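Long-range contact in putative TetR transcriptional regulator (Rhodococcus sp., PDB 2I10), which probably binds DNA as a transcriptional regulator of the TetR family and can hold p-nitrophenol in a ligand pocket: residues B[16-24]-B[35-43]. Residues are numbered along the deposited sequence; the frame is centred on the assembly and turned at random. Where two conformers were deposited one is given.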
loop_
_atom_site.group_PDB
_atom_site.type_symbol
_atom_site.label_atom_id
_atom_site.label_comp_id
_atom_site.label_asym_id
_atom_site.label_seq_id
_atom_site.Cartn_x
_atom_site.Cartn_y
_atom_site.Cartn_z
ATOM N N ALA B 16 0.036 -19.974 10.912
ATOM C CA ALA B 16 -1.079 -20.783 10.432
ATOM C C ALA B 16 -1.992 -19.960 9.502
ATOM O O ALA B 16 -2.289 -20.374 8.396
ATOM C CB ALA B 16 -1.849 -21.352 11.612
ATOM N N LEU B 17 -2.375 -18.760 9.934
ATOM C CA LEU B 17 -3.173 -17.827 9.107
ATOM C C LEU B 17 -2.466 -17.356 7.836
ATOM O O LEU B 17 -3.083 -17.214 6.783
ATOM C CB LEU B 17 -3.598 -16.633 9.935
ATOM C CG LEU B 17 -4.591 -16.936 11.071
ATOM C CD1 LEU B 17 -4.944 -15.588 11.704
ATOM C CD2 LEU B 17 -5.877 -17.628 10.584
ATOM N N GLN B 18 -1.158 -17.155 7.927
ATOM C CA GLN B 18 -0.388 -16.818 6.757
ATOM C C GLN B 18 -0.361 -17.943 5.778
ATOM O O GLN B 18 -0.451 -17.712 4.587
ATOM C CB GLN B 18 1.038 -16.458 7.158
ATOM C CG GLN B 18 1.942 -16.038 6.046
ATOM C CD GLN B 18 3.270 -15.532 6.636
ATOM O OE1 GLN B 18 4.104 -15.024 5.932
ATOM N NE2 GLN B 18 3.449 -15.701 7.957
ATOM N N THR B 19 -0.201 -19.167 6.280
ATOM C CA THR B 19 -0.234 -20.343 5.428
ATOM C C THR B 19 -1.573 -20.505 4.708
ATOM O O THR B 19 -1.620 -20.761 3.497
ATOM C CB THR B 19 0.114 -21.618 6.250
ATOM O OG1 THR B 19 1.359 -21.374 6.880
ATOM C CG2 THR B 19 0.266 -22.797 5.347
ATOM N N ALA B 20 -2.653 -20.354 5.474
ATOM C CA ALA B 20 -4.019 -20.336 4.928
ATOM C C ALA B 20 -4.233 -19.229 3.895
ATOM O O ALA B 20 -4.732 -19.506 2.806
ATOM C CB ALA B 20 -4.993 -20.243 6.046
HETATM N N MSE B 21 -3.816 -17.994 4.201
HETATM C CA MSE B 21 -3.798 -16.908 3.206
HETATM C C MSE B 21 -3.139 -17.259 1.868
HETATM O O MSE B 21 -3.731 -17.009 0.817
HETATM C CB MSE B 21 -3.144 -15.631 3.766
HETATM C CG MSE B 21 -3.030 -14.440 2.775
HETATM SE SE MSE B 21 -4.762 -13.569 2.664
HETATM C CE MSE B 21 -5.821 -14.649 1.350
ATOM N N GLU B 22 -1.932 -17.823 1.879
ATOM C CA GLU B 22 -1.230 -18.156 0.617
ATOM C C GLU B 22 -2.020 -19.118 -0.216
ATOM O O GLU B 22 -2.049 -18.992 -1.432
ATOM C CB GLU B 22 0.179 -18.768 0.847
ATOM C CG GLU B 22 0.929 -18.125 1.986
ATOM C CD GLU B 22 2.355 -18.653 2.183
ATOM O OE1 GLU B 22 2.583 -19.894 2.295
ATOM O OE2 GLU B 22 3.245 -17.780 2.257
ATOM N N LEU B 23 -2.607 -20.120 0.437
ATOM C CA LEU B 23 -3.441 -21.079 -0.244
ATOM C C LEU B 23 -4.641 -20.430 -0.848
ATOM O O LEU B 23 -4.947 -20.659 -2.007
ATOM C CB LEU B 23 -3.940 -22.166 0.721
ATOM C CG LEU B 23 -3.100 -23.404 0.910
ATOM C CD1 LEU B 23 -3.671 -24.223 2.060
ATOM C CD2 LEU B 23 -3.041 -24.220 -0.395
ATOM N N PHE B 24 -5.385 -19.686 -0.040
ATOM C CA PHE B 24 -6.621 -19.083 -0.532
ATOM C C PHE B 24 -6.246 -18.044 -1.593
ATOM O O PHE B 24 -6.988 -17.812 -2.558
ATOM C CB PHE B 24 -7.438 -18.400 0.589
ATOM C CG PHE B 24 -8.042 -19.344 1.632
ATOM C CD1 PHE B 24 -8.882 -20.390 1.279
ATOM C CD2 PHE B 24 -7.834 -19.113 2.986
ATOM C CE1 PHE B 24 -9.465 -21.217 2.248
ATOM C CE2 PHE B 24 -8.406 -19.942 3.963
ATOM C CZ PHE B 24 -9.215 -20.987 3.586
ATOM N N THR B 35 -8.115 -30.924 2.764
ATOM C CA THR B 35 -6.902 -31.689 2.581
ATOM C C THR B 35 -5.708 -30.756 2.260
ATOM O O THR B 35 -4.625 -30.975 2.776
ATOM C CB THR B 35 -7.080 -32.796 1.539
ATOM O OG1 THR B 35 -8.052 -33.725 2.016
ATOM C CG2 THR B 35 -5.763 -33.580 1.348
ATOM N N ASP B 36 -5.932 -29.721 1.443
ATOM C CA ASP B 36 -4.895 -28.708 1.177
ATOM C C ASP B 36 -4.459 -28.032 2.469
ATOM O O ASP B 36 -3.279 -27.785 2.681
ATOM C CB ASP B 36 -5.432 -27.610 0.242
ATOM C CG ASP B 36 -5.713 -28.118 -1.188
ATOM O OD1 ASP B 36 -5.102 -29.147 -1.617
ATOM O OD2 ASP B 36 -6.525 -27.453 -1.886
ATOM N N LEU B 37 -5.424 -27.702 3.322
ATOM C CA LEU B 37 -5.111 -26.941 4.540
ATOM C C LEU B 37 -4.385 -27.762 5.585
ATOM O O LEU B 37 -3.388 -27.295 6.175
ATOM C CB LEU B 37 -6.379 -26.350 5.140
ATOM C CG LEU B 37 -6.988 -25.217 4.313
ATOM C CD1 LEU B 37 -8.486 -25.068 4.683
ATOM C CD2 LEU B 37 -6.245 -23.928 4.523
ATOM N N THR B 38 -4.864 -28.976 5.815
ATOM C CA THR B 38 -4.184 -29.911 6.730
ATOM C C THR B 38 -2.785 -30.209 6.271
ATOM O O THR B 38 -1.870 -30.221 7.100
ATOM C CB THR B 38 -4.962 -31.233 6.962
ATOM O OG1 THR B 38 -5.257 -31.845 5.697
ATOM C CG2 THR B 38 -6.265 -30.919 7.754
ATOM N N LYS B 39 -2.594 -30.450 4.976
ATOM C CA LYS B 39 -1.240 -30.699 4.456
ATOM C C LYS B 39 -0.343 -29.476 4.660
ATOM O O LYS B 39 0.786 -29.600 5.108
ATOM C CB LYS B 39 -1.250 -31.089 2.973
ATOM C CG LYS B 39 0.109 -30.901 2.257
ATOM C CD LYS B 39 0.189 -31.722 0.975
ATOM C CE LYS B 39 1.533 -31.524 0.261
ATOM N NZ LYS B 39 1.704 -32.499 -0.869
ATOM N N ALA B 40 -0.870 -28.287 4.332
ATOM C CA ALA B 40 -0.094 -27.018 4.469
ATOM C C ALA B 40 0.223 -26.660 5.924
ATOM O O ALA B 40 1.321 -26.172 6.221
ATOM C CB ALA B 40 -0.814 -25.859 3.775
ATOM N N LEU B 41 -0.730 -26.894 6.822
ATOM C CA LEU B 41 -0.577 -26.628 8.246
ATOM C C LEU B 41 0.171 -27.709 8.994
ATOM O O LEU B 41 0.722 -27.449 10.067
ATOM C CB LEU B 41 -1.947 -26.445 8.902
ATOM C CG LEU B 41 -2.656 -25.183 8.415
ATOM C CD1 LEU B 41 -4.043 -25.001 9.080
ATOM C CD2 LEU B 41 -1.807 -23.991 8.615
ATOM N N GLY B 42 0.207 -28.914 8.450
ATOM C CA GLY B 42 0.875 -30.034 9.153
ATOM C C GLY B 42 0.149 -30.566 10.373
ATOM O O GLY B 42 0.747 -31.217 11.228
ATOM N N ILE B 43 -1.155 -30.312 10.443
ATOM C CA ILE B 43 -2.008 -30.860 11.515
ATOM C C ILE B 43 -3.160 -31.657 10.887
ATOM O O ILE B 43 -3.546 -31.422 9.728
ATOM C CB ILE B 43 -2.523 -29.744 12.479
ATOM C CG1 ILE B 43 -3.439 -28.783 11.722
ATOM C CG2 ILE B 43 -1.295 -28.963 13.143
ATOM C CD1 ILE B 43 -4.093 -27.686 12.567
#
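Leu23 reaches from helix 15-27 onto the side of helix 34-41, where Asp36, Leu37 and Ala40 receive it. This is the packing of the first two helices of the TetR-type helix-turn-helix DNA-binding domain; helix 34-41 opens the predicted helix-turn-helix motif, and helix 45-52 after it is consistent with the recognition helix. The axes of segments 16-24 and 35-41 come within 9.8 Å, with their directions 136° apart, nearer antiparallel than parallel.

From Leu23 CB outwards, the side chain heads for the partner helix, though CB does not itself touch it. A chi1 of -89° swings CG round, and CG then sends its two methyls to different neighbours. Leu23 CD1 does most of the work: it lies 3.6 Å from Leu37 CD2 and also rests on the backbone O of Asp36 and the methyl of Ala40. Leu23 CD2 meets the base of the Asp36 side chain, 4.2 Å from Asp36 CB.

Leu37 answers with CD2; besides Leu23 it meets Ala20 CB at 4.2 Å and Phe24 CZ at 4.3 Å. Phe24 in turn packs edge-to-face with Phe59, linking this patch to helix 55-66.

One turn back towards the N terminus of helix 15-27, Thr19 is split between two jobs. Its OG1 hydrogen-bonds to the backbone O of Val15 in its own helix, while Thr19 CG2, held anti to the backbone N (chi1 -54° for OG1), presses on Ala40 CB at 3.6 Å. No hydrogen bond joins the two segments, so methyl packing holds them together. At the far end Leu41, which also touches Leu48 of helix 45-52, lays CD2 against Ala16, 4.0 Å from its CB and 3.7 Å from Ala16 O, an oxygen already hydrogen-bonded to Ala20 N.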